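PDB 4U9R: CzcP cation efflux P1-ATPase from Ralstonia metallidurans, which probably exports zinc and related divalent metal ions across the cell membrane at the expense of ATP, its N-terminal extension studied here being a cadmium-binding domain. Local coordinates for residues S40-V45 with R144-N149; R47-L52 with S72-H77; V106-K111 with G156-L161. All blocks are in the same frame, centred on the assembly; numbering follows the deposited sequence.

Interaction 1: S40-V45 with R144-N149; sequences SSDPCV and RVEFDN. With CD (cadmium ion), chain B.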
loop_
_atom_site.group_PDB
_atom_site.type_symbol
_atom_site.label_atom_id
_atom_site.label_comp_id
_atom_site.label_asym_id
_atom_site.label_seq_id
_atom_site.Cartn_x
_atom_site.Cartn_y
_atom_site.Cartn_z
ATOM N N SER A 40 -0.147 -6.487 -4.434
ATOM C CA SER A 40 0.501 -5.436 -5.203
ATOM C C SER A 40 -0.498 -4.430 -5.777
ATOM O O SER A 40 -0.110 -3.472 -6.466
ATOM C CB SER A 40 1.313 -6.058 -6.329
ATOM O OG SER A 40 0.454 -6.669 -7.259
ATOM N N SER A 41 -1.783 -4.643 -5.505
ATOM C CA SER A 41 -2.798 -3.687 -5.887
ATOM C C SER A 41 -3.085 -2.677 -4.761
ATOM O O SER A 41 -3.804 -1.700 -4.983
ATOM C CB SER A 41 -4.072 -4.443 -6.265
ATOM O OG SER A 41 -3.762 -5.539 -7.114
ATOM N N ASP A 42 -2.526 -2.901 -3.565
ATOM C CA ASP A 42 -2.674 -1.955 -2.437
ATOM C C ASP A 42 -2.189 -0.587 -2.935
ATOM O O ASP A 42 -1.230 -0.517 -3.697
ATOM C CB ASP A 42 -1.904 -2.467 -1.204
ATOM C CG ASP A 42 -1.909 -1.475 -0.007
ATOM O OD1 ASP A 42 -1.191 -0.495 -0.072
ATOM O OD2 ASP A 42 -2.590 -1.678 1.019
ATOM N N PRO A 43 -2.884 0.491 -2.556
ATOM C CA PRO A 43 -2.594 1.812 -3.079
ATOM C C PRO A 43 -1.226 2.384 -2.693
ATOM O O PRO A 43 -0.846 3.441 -3.212
ATOM C CB PRO A 43 -3.713 2.681 -2.493
ATOM C CG PRO A 43 -4.209 1.938 -1.318
ATOM C CD PRO A 43 -4.070 0.504 -1.671
ATOM N N CYS A 44 -0.527 1.713 -1.782
ATOM C CA CYS A 44 0.848 2.035 -1.465
ATOM C C CYS A 44 1.750 1.927 -2.728
ATOM O O CYS A 44 2.602 2.762 -2.949
ATOM C CB CYS A 44 1.362 1.152 -0.303
ATOM S SG CYS A 44 1.078 1.963 1.273
ATOM N N VAL A 45 1.529 0.921 -3.556
ATOM C CA VAL A 45 2.274 0.753 -4.798
ATOM C C VAL A 45 2.134 1.964 -5.724
ATOM O O VAL A 45 3.149 2.461 -6.261
ATOM C CB VAL A 45 1.861 -0.534 -5.538
ATOM C CG1 VAL A 45 2.605 -0.638 -6.869
ATOM C CG2 VAL A 45 2.184 -1.745 -4.682
ATOM N N ARG A 144 -10.649 -5.219 4.720
ATOM C CA ARG A 144 -9.410 -4.731 4.084
ATOM C C ARG A 144 -9.279 -3.228 4.333
ATOM O O ARG A 144 -9.912 -2.433 3.645
ATOM C CB ARG A 144 -9.469 -5.000 2.573
ATOM C CG ARG A 144 -8.381 -4.328 1.731
ATOM C CD ARG A 144 -8.750 -4.272 0.251
ATOM N NE ARG A 144 -7.571 -4.046 -0.577
ATOM C CZ ARG A 144 -6.645 -4.970 -0.841
ATOM N NH1 ARG A 144 -6.750 -6.199 -0.351
ATOM N NH2 ARG A 144 -5.599 -4.667 -1.600
ATOM N N VAL A 145 -8.451 -2.840 5.296
ATOM C CA VAL A 145 -8.324 -1.427 5.685
ATOM C C VAL A 145 -6.892 -0.904 5.440
ATOM O O VAL A 145 -5.929 -1.681 5.339
ATOM C CB VAL A 145 -8.776 -1.212 7.159
ATOM C CG1 VAL A 145 -7.879 -1.954 8.130
ATOM C CG2 VAL A 145 -8.829 0.257 7.539
ATOM N N GLU A 146 -6.776 0.412 5.300
ATOM C CA GLU A 146 -5.486 1.076 5.198
ATOM C C GLU A 146 -5.550 2.318 6.047
ATOM O O GLU A 146 -6.550 3.035 5.996
ATOM C CB GLU A 146 -5.197 1.434 3.746
ATOM C CG GLU A 146 -3.946 2.293 3.542
ATOM C CD GLU A 146 -3.152 1.875 2.326
ATOM O OE1 GLU A 146 -3.636 1.032 1.553
ATOM O OE2 GLU A 146 -2.027 2.377 2.165
ATOM N N PHE A 147 -4.506 2.578 6.829
ATOM C CA PHE A 147 -4.561 3.659 7.800
ATOM C C PHE A 147 -3.269 4.440 8.029
ATOM O O PHE A 147 -2.171 3.944 7.800
ATOM C CB PHE A 147 -5.073 3.127 9.147
ATOM C CG PHE A 147 -4.308 1.951 9.677
ATOM C CD1 PHE A 147 -4.580 0.679 9.221
ATOM C CD2 PHE A 147 -3.348 2.111 10.662
ATOM C CE1 PHE A 147 -3.896 -0.411 9.719
ATOM C CE2 PHE A 147 -2.646 1.028 11.168
ATOM C CZ PHE A 147 -2.921 -0.239 10.694
ATOM N N ASP A 148 -3.447 5.666 8.526
ATOM C CA ASP A 148 -2.374 6.602 8.807
ATOM C C ASP A 148 -1.824 6.363 10.221
ATOM O O ASP A 148 -2.448 6.733 11.215
ATOM C CB ASP A 148 -2.898 8.042 8.638
ATOM C CG ASP A 148 -1.867 9.110 9.003
ATOM O OD1 ASP A 148 -0.776 8.775 9.511
ATOM O OD2 ASP A 148 -2.171 10.301 8.788
ATOM N N ASN A 149 -0.639 5.756 10.280
ATOM C CA ASN A 149 0.024 5.373 11.528
ATOM C C ASN A 149 0.337 6.503 12.507
ATOM O O ASN A 149 0.694 6.232 13.654
ATOM C CB ASN A 149 1.340 4.651 11.216
ATOM C CG ASN A 149 1.137 3.222 10.765
ATOM O OD1 ASN A 149 0.124 2.599 11.068
ATOM N ND2 ASN A 149 2.123 2.684 10.053
HETATM CD CD CD B . -1.037 0.545 1.750
#
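Glu146 reaches from strand 142-148 toward Asp42 and Cys44, and a cadmium ion is bound between its carboxylate and their side chains. Its CB leaves the strand toward segment 40-45, and with CG anti to the backbone N (chi1 173°) the chain continues in that direction. Glu146 CG stands 3.8 Å from the cadmium ion. A bend at chi2 (140°) turns the carboxylate so that both oxygens address the metal. Glu146 OE2 makes the shorter bond, 2.1 Å to the cadmium ion, and lies beside Cys44 SG; it also accepts a hydrogen bond from Arg47 NH1. Glu146 OE1 binds the cadmium ion more loosely at 2.6 Å, and it rests against the proline ring, 3.1 Å from Pro43 CG. Asp42 approaches from the opposite direction, its OD1 2.1 Å from the cadmium ion and its carboxylate plane turned 25° from that of Glu146. Asp42 OD2 and Glu146 OE1, two acceptors, are 3.0 Å apart, a crowding that the shared cation probably makes tolerable. Cys44 SG adds a bond of 2.6 Å to the cadmium ion, and His105 completes the site from strand 103-109. The site joins the start of helix 43-53, which packs on the first three-stranded antiparallel sheet of this ferredoxin-like domain, to two strands of the second sheet, which supply Glu146 and His105. Asp42 stands just before the helix as its N-cap, and Cys44 in its first turn. Asp42 OD1 accepts from Cys44 N at 2.9 Å on the anti side, so the capping bond fixes the same oxygen that holds the metal. Nearby, the extended Arg144 brings its guanidinium edge toward the Asp42 backbone, while its NH2 forms a salt bridge with Asp39.

Interaction 2: R47-L52 with S72-H77; sequences RLLSEL and SQICVH. With CD (cadmium ion), chain C; TCE (3,3',3''-phosphanetriyltripropanoic acid), chain D.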
loop_
_atom_site.group_PDB
_atom_site.type_symbol
_atom_site.label_atom_id
_atom_site.label_comp_id
_atom_site.label_asym_id
_atom_site.label_seq_id
_atom_site.Cartn_x
_atom_site.Cartn_y
_atom_site.Cartn_z
ATOM N N ARG A 47 1.036 5.004 -4.667
ATOM C CA ARG A 47 1.655 6.144 -3.982
ATOM C C ARG A 47 3.145 6.236 -4.356
ATOM O O ARG A 47 3.644 7.302 -4.717
ATOM C CB ARG A 47 1.533 6.048 -2.470
ATOM C CG ARG A 47 0.333 6.762 -1.897
ATOM C CD ARG A 47 0.275 6.700 -0.357
ATOM N NE ARG A 47 -1.117 6.799 0.090
ATOM C CZ ARG A 47 -1.899 5.780 0.468
ATOM N NH1 ARG A 47 -1.441 4.538 0.577
ATOM N NH2 ARG A 47 -3.158 6.029 0.792
ATOM N N LEU A 48 3.832 5.104 -4.262
ATOM C CA LEU A 48 5.257 5.021 -4.562
ATOM C C LEU A 48 5.518 5.411 -6.004
ATOM O O LEU A 48 6.328 6.281 -6.273
ATOM C CB LEU A 48 5.777 3.616 -4.292
ATOM C CG LEU A 48 7.227 3.278 -4.650
ATOM C CD1 LEU A 48 8.174 4.273 -4.054
ATOM C CD2 LEU A 48 7.569 1.902 -4.103
ATOM N N LEU A 49 4.811 4.788 -6.932
ATOM C CA LEU A 49 5.029 5.067 -8.348
ATOM C C LEU A 49 4.711 6.504 -8.712
ATOM O O LEU A 49 5.499 7.132 -9.389
ATOM C CB LEU A 49 4.228 4.137 -9.249
ATOM C CG LEU A 49 4.589 2.649 -9.246
ATOM C CD1 LEU A 49 3.572 1.866 -10.074
ATOM C CD2 LEU A 49 5.949 2.436 -9.791
ATOM N N SER A 50 3.598 7.045 -8.242
ATOM C CA SER A 50 3.228 8.435 -8.627
ATOM C C SER A 50 4.179 9.486 -8.025
ATOM O O SER A 50 4.518 10.514 -8.669
ATOM C CB SER A 50 1.750 8.738 -8.291
ATOM O OG SER A 50 1.516 8.714 -6.889
ATOM N N GLU A 51 4.657 9.222 -6.835
ATOM C CA GLU A 51 5.696 10.079 -6.246
ATOM C C GLU A 51 6.988 9.986 -7.018
ATOM O O GLU A 51 7.593 11.011 -7.297
ATOM C CB GLU A 51 5.918 9.767 -4.773
ATOM C CG GLU A 51 4.728 10.233 -3.946
ATOM C CD GLU A 51 4.904 10.070 -2.445
ATOM O OE1 GLU A 51 6.061 10.029 -1.959
ATOM O OE2 GLU A 51 3.860 9.989 -1.756
ATOM N N LEU A 52 7.387 8.784 -7.437
ATOM C CA LEU A 52 8.608 8.681 -8.250
ATOM C C LEU A 52 8.489 9.378 -9.575
ATOM O O LEU A 52 9.472 9.949 -10.036
ATOM C CB LEU A 52 9.008 7.256 -8.493
ATOM C CG LEU A 52 9.554 6.552 -7.251
ATOM C CD1 LEU A 52 9.852 5.111 -7.611
ATOM C CD2 LEU A 52 10.812 7.253 -6.740
ATOM N N SER A 72 6.545 -9.712 -7.659
ATOM C CA SER A 72 6.291 -8.544 -8.498
ATOM C C SER A 72 7.370 -7.503 -8.232
ATOM O O SER A 72 7.790 -7.315 -7.107
ATOM C CB SER A 72 4.925 -7.944 -8.187
ATOM O OG SER A 72 3.906 -8.836 -8.593
ATOM N N GLN A 73 7.781 -6.803 -9.269
ATOM C CA GLN A 73 8.782 -5.779 -9.116
ATOM C C GLN A 73 8.268 -4.404 -9.503
ATOM O O GLN A 73 7.189 -4.265 -10.121
ATOM C CB GLN A 73 9.969 -6.119 -10.021
ATOM C CG GLN A 73 10.660 -7.427 -9.662
ATOM C CD GLN A 73 11.786 -7.744 -10.625
ATOM O OE1 GLN A 73 11.580 -7.841 -11.834
ATOM N NE2 GLN A 73 12.977 -7.867 -10.098
ATOM N N ILE A 74 9.039 -3.383 -9.134
ATOM C CA ILE A 74 8.917 -2.099 -9.814
ATOM C C ILE A 74 10.110 -1.938 -10.679
ATOM O O ILE A 74 11.222 -2.318 -10.297
ATOM C CB ILE A 74 8.734 -0.879 -8.901
ATOM C CG1 ILE A 74 9.880 -0.691 -7.955
ATOM C CG2 ILE A 74 7.450 -1.024 -8.080
ATOM C CD1 ILE A 74 9.943 0.754 -7.523
ATOM N N CYS A 75 9.858 -1.365 -11.839
ATOM C CA CYS A 75 10.848 -1.086 -12.787
ATOM C C CYS A 75 10.829 0.418 -12.998
ATOM O O CYS A 75 9.781 1.020 -13.242
ATOM C CB CYS A 75 10.557 -1.889 -14.056
ATOM S SG CYS A 75 11.786 -1.668 -15.358
ATOM N N VAL A 76 12.009 1.030 -12.901
ATOM C CA VAL A 76 12.155 2.443 -13.045
ATOM C C VAL A 76 13.155 2.692 -14.150
ATOM O O VAL A 76 14.237 2.150 -14.127
ATOM C CB VAL A 76 12.680 3.067 -11.740
ATOM C CG1 VAL A 76 12.913 4.566 -11.882
ATOM C CG2 VAL A 76 11.695 2.867 -10.609
ATOM N N HIS A 77 12.770 3.517 -15.115
ATOM C CA HIS A 77 13.615 3.916 -16.176
ATOM C C HIS A 77 14.113 5.331 -15.874
ATOM O O HIS A 77 13.352 6.217 -15.483
ATOM C CB HIS A 77 12.846 3.956 -17.498
ATOM C CG HIS A 77 12.134 2.677 -17.858
ATOM N ND1 HIS A 77 11.624 2.476 -19.125
ATOM C CD2 HIS A 77 11.779 1.578 -17.140
ATOM C CE1 HIS A 77 11.035 1.293 -19.188
ATOM N NE2 HIS A 77 11.130 0.713 -18.008
HETATM CD CD CD C . 10.346 -1.199 -17.355
HETATM O O16 TCE D . 11.348 -7.810 -20.980
HETATM C C14 TCE D . 11.703 -7.149 -19.977
HETATM O O15 TCE D . 12.802 -7.287 -19.396
HETATM C C5 TCE D . 10.743 -6.110 -19.428
HETATM C C2 TCE D . 11.142 -4.690 -19.748
HETATM P P TCE D . 10.116 -3.386 -18.962
HETATM C C3 TCE D . 8.399 -3.941 -19.292
HETATM C C6 TCE D . 7.605 -2.811 -19.931
HETATM C C8 TCE D . 6.712 -3.266 -21.069
HETATM O O10 TCE D . 5.520 -2.885 -21.059
HETATM O O9 TCE D . 7.210 -3.996 -21.956
HETATM C C1 TCE D . 10.324 -1.948 -20.084
HETATM C C4 TCE D . 10.032 -2.435 -21.501
HETATM C C11 TCE D . 9.434 -1.369 -22.398
HETATM O O12 TCE D . 9.975 -0.240 -22.417
HETATM O O13 TCE D . 8.426 -1.678 -23.074
#
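Ile74 points from strand 73-78 into helix 43-53 and meets three leucines with its two branches. Its CG1 is placed between the backbone N and the carbonyl carbon (chi1 60°), which carries the tip up to the helix, Ile74 CD1 lying 4.3 Å from Leu48 CD2 and 4.4 Å from Leu52 CD1. Ile74 and Leu49 slide past each other in opposite directions, with Ile74 CG2 4.1 Å from Leu49 CD2. Two residues on, Val76 crosses Leu52 at about a right angle, Val76 CG2 lying 4.2 Å from Leu52 CD1. All five side chains are buried, and the contact is wholly apolar. The axes of helical residues 47-52 and strand residues 73-77 are 5° apart, an arrangement that fits the split beta-alpha-beta unit of ferredoxin-like folds: the helix connects strands 24-29 and 58-64, and the antiparallel strand 73-78 lies between them. Around this shell, Leu33 touches both Leu48 and Ile74, Val92 of helix 85-102 packs on Leu52 and Ile74, and Ala61 and Ile63 adjoin Leu49. The alternation of the strand sends Cys75 away from the helix, to the sheet face that carries a cadmium ion. There Cys75 SG binds the ion at 2.5 Å and His77 NE2 at 2.2 Å, with His62 of strand 58-64 as a further protein ligand. The phosphorus atom P of the phosphine tricarboxylate is 2.7 Å from this cadmium ion, consistent with a phosphine bond, and Lys25, Arg27 and Lys64 also line the pocket of this ligand.

Interaction 3: V106-K111 with G156-L161; sequences VLWQLK and GIEQAL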
loop_
_atom_site.group_PDB
_atom_site.type_symbol
_atom_site.label_atom_id
_atom_site.label_comp_id
_atom_site.label_asym_id
_atom_site.label_seq_id
_atom_site.Cartn_x
_atom_site.Cartn_y
_atom_site.Cartn_z
ATOM N N VAL A 106 -4.271 -3.750 8.104
ATOM C CA VAL A 106 -4.705 -5.025 8.659
ATOM C C VAL A 106 -5.728 -5.628 7.710
ATOM O O VAL A 106 -6.489 -4.919 7.059
ATOM C CB VAL A 106 -5.300 -4.917 10.083
ATOM C CG1 VAL A 106 -4.216 -4.589 11.093
ATOM C CG2 VAL A 106 -6.428 -3.900 10.147
ATOM N N LEU A 107 -5.691 -6.947 7.609
ATOM C CA LEU A 107 -6.685 -7.705 6.869
ATOM C C LEU A 107 -7.250 -8.736 7.861
ATOM O O LEU A 107 -6.636 -9.788 8.111
ATOM C CB LEU A 107 -6.056 -8.373 5.638
ATOM C CG LEU A 107 -7.024 -9.075 4.682
ATOM C CD1 LEU A 107 -7.874 -8.067 3.936
ATOM C CD2 LEU A 107 -6.254 -9.962 3.709
ATOM N N TRP A 108 -8.395 -8.401 8.455
ATOM C CA TRP A 108 -8.977 -9.215 9.514
ATOM C C TRP A 108 -10.232 -9.921 9.064
ATOM O O TRP A 108 -11.028 -9.359 8.299
ATOM C CB TRP A 108 -9.307 -8.363 10.733
ATOM C CG TRP A 108 -8.127 -7.992 11.518
ATOM C CD1 TRP A 108 -6.984 -8.729 11.689
ATOM C CD2 TRP A 108 -7.951 -6.799 12.270
ATOM N NE1 TRP A 108 -6.104 -8.054 12.497
ATOM C CE2 TRP A 108 -6.676 -6.867 12.873
ATOM C CE3 TRP A 108 -8.742 -5.674 12.493
ATOM C CZ2 TRP A 108 -6.177 -5.850 13.693
ATOM C CZ3 TRP A 108 -8.236 -4.658 13.304
ATOM C CH2 TRP A 108 -6.967 -4.756 13.889
ATOM N N GLN A 109 -10.365 -11.160 9.554
ATOM C CA GLN A 109 -11.585 -11.970 9.468
ATOM C C GLN A 109 -12.452 -11.654 10.693
ATOM O O GLN A 109 -12.159 -12.103 11.809
ATOM C CB GLN A 109 -11.223 -13.466 9.420
ATOM C CG GLN A 109 -12.400 -14.439 9.486
ATOM C CD GLN A 109 -13.324 -14.334 8.285
ATOM O OE1 GLN A 109 -13.083 -14.947 7.244
ATOM N NE2 GLN A 109 -14.400 -13.564 8.428
ATOM N N LEU A 110 -13.490 -10.841 10.490
ATOM C CA LEU A 110 -14.397 -10.487 11.583
ATOM C C LEU A 110 -15.351 -11.636 11.903
ATOM O O LEU A 110 -15.683 -12.456 11.049
ATOM C CB LEU A 110 -15.190 -9.219 11.249
ATOM C CG LEU A 110 -14.378 -7.939 10.999
ATOM C CD1 LEU A 110 -15.314 -6.767 10.731
ATOM C CD2 LEU A 110 -13.448 -7.620 12.163
ATOM N N LYS A 111 -15.784 -11.701 13.149
ATOM C CA LYS A 111 -16.773 -12.690 13.545
ATOM C C LYS A 111 -18.138 -12.250 13.040
ATOM O O LYS A 111 -18.312 -11.090 12.633
ATOM C CB LYS A 111 -16.765 -12.882 15.067
ATOM C CG LYS A 111 -15.451 -13.454 15.601
ATOM C CD LYS A 111 -15.320 -13.276 17.105
ATOM C CE LYS A 111 -13.990 -13.809 17.616
ATOM N NZ LYS A 111 -13.720 -13.361 19.012
ATOM N N GLY A 156 -5.976 0.333 18.058
ATOM C CA GLY A 156 -7.086 1.275 18.059
ATOM C C GLY A 156 -8.217 0.977 17.075
ATOM O O GLY A 156 -9.363 1.383 17.324
ATOM N N ILE A 157 -7.895 0.309 15.955
ATOM C CA ILE A 157 -8.901 -0.203 15.011
ATOM C C ILE A 157 -9.682 -1.353 15.627
ATOM O O ILE A 157 -10.909 -1.387 15.519
ATOM C CB ILE A 157 -8.297 -0.747 13.677
ATOM C CG1 ILE A 157 -7.481 0.326 12.932
ATOM C CG2 ILE A 157 -9.398 -1.302 12.770
ATOM C CD1 ILE A 157 -8.142 1.686 12.843
ATOM N N GLU A 158 -8.963 -2.297 16.239
ATOM C CA GLU A 158 -9.595 -3.442 16.887
ATOM C C GLU A 158 -10.510 -3.002 18.037
ATOM O O GLU A 158 -11.636 -3.491 18.153
ATOM C CB GLU A 158 -8.550 -4.455 17.379
ATOM C CG GLU A 158 -9.160 -5.626 18.160
ATOM C CD GLU A 158 -8.378 -6.927 18.062
ATOM O OE1 GLU A 158 -7.339 -6.969 17.369
ATOM O OE2 GLU A 158 -8.816 -7.922 18.679
ATOM N N GLN A 159 -10.024 -2.074 18.865
ATOM C CA GLN A 159 -10.789 -1.548 20.001
ATOM C C GLN A 159 -12.058 -0.826 19.540
ATOM O O GLN A 159 -13.081 -0.908 20.206
ATOM C CB GLN A 159 -9.935 -0.600 20.867
ATOM C CG GLN A 159 -8.706 -1.231 21.523
ATOM C CD GLN A 159 -9.039 -2.238 22.611
ATOM O OE1 GLN A 159 -8.712 -3.422 22.493
ATOM N NE2 GLN A 159 -9.687 -1.774 23.679
ATOM N N ALA A 160 -11.994 -0.139 18.400
ATOM C CA ALA A 160 -13.169 0.541 17.823
ATOM C C ALA A 160 -14.201 -0.401 17.147
ATOM O O ALA A 160 -15.419 -0.134 17.195
ATOM C CB ALA A 160 -12.715 1.606 16.837
ATOM N N LEU A 161 -13.712 -1.457 16.488
ATOM C CA LEU A 161 -14.572 -2.514 15.956
ATOM C C LEU A 161 -14.796 -3.623 16.983
ATOM O O LEU A 161 -15.464 -4.604 16.680
ATOM C CB LEU A 161 -14.013 -3.103 14.652
ATOM C CG LEU A 161 -12.731 -3.952 14.698
ATOM C CD1 LEU A 161 -12.971 -5.421 15.070
ATOM C CD2 LEU A 161 -11.997 -3.855 13.358
#
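The indole of Trp108 is held between Glu158 and Val106. On one face Glu158 OE1 stands 3.9 Å above the plane, offset toward the rim, with the carboxylate turned 72° against the ring; on the opposite face the CB of Val106, from the same strand, lies over the ring centre. At the edge Leu161 CD2 comes near the ring plane, 3.8 Å from Trp108 CE3. The six-membered end of the indole also reaches the helix itself, where Trp108 CH2 is 3.8 Å from Glu158 CB and Trp108 CZ3 is 3.6 Å from Ile157 CG2. Beyond it Leu110 CD2 packs on Leu161 CD1 at 3.7 Å. With CG between the backbone N and the carbonyl carbon (chi1 69°), Leu161 turns CD2 to the indole and CD1 to Leu110. The contact joins strand 103-109, outermost in the second sheet within the chain, to helix 154-162; segments 106-109 and 156-161 cross at -33°. Ala154 extends the patch under Val106 and Trp108. No polar bond forms between the segments; apart from the carboxylate oxygen and backbone N of Glu158 the touching atoms are hydrocarbon, so cohesion probably comes mainly from apolar burial and shape.

Interactions 1 and 2 use successive parts of helix 43-53: its start joins the metal site of interaction 1, and the following turns pack on the first sheet in interaction 2. They touch through the salt bridge of Arg47 with Glu146. All three contacts are buried. Interaction 1, whose centre lies about 3 Å from the centre of the chain, is polar and metal-bridged; interaction 2 is aliphatic, with its cadmium ion on the far side of the strand. Interaction 3 is the most peripheral, its centre about 18 Å from that of the chain, and mainly apolar, with Trp108 and Glu158 partly exposed. It shares the second sheet with interaction 1, Val145 packing on Val106, but has no contact with interaction 2.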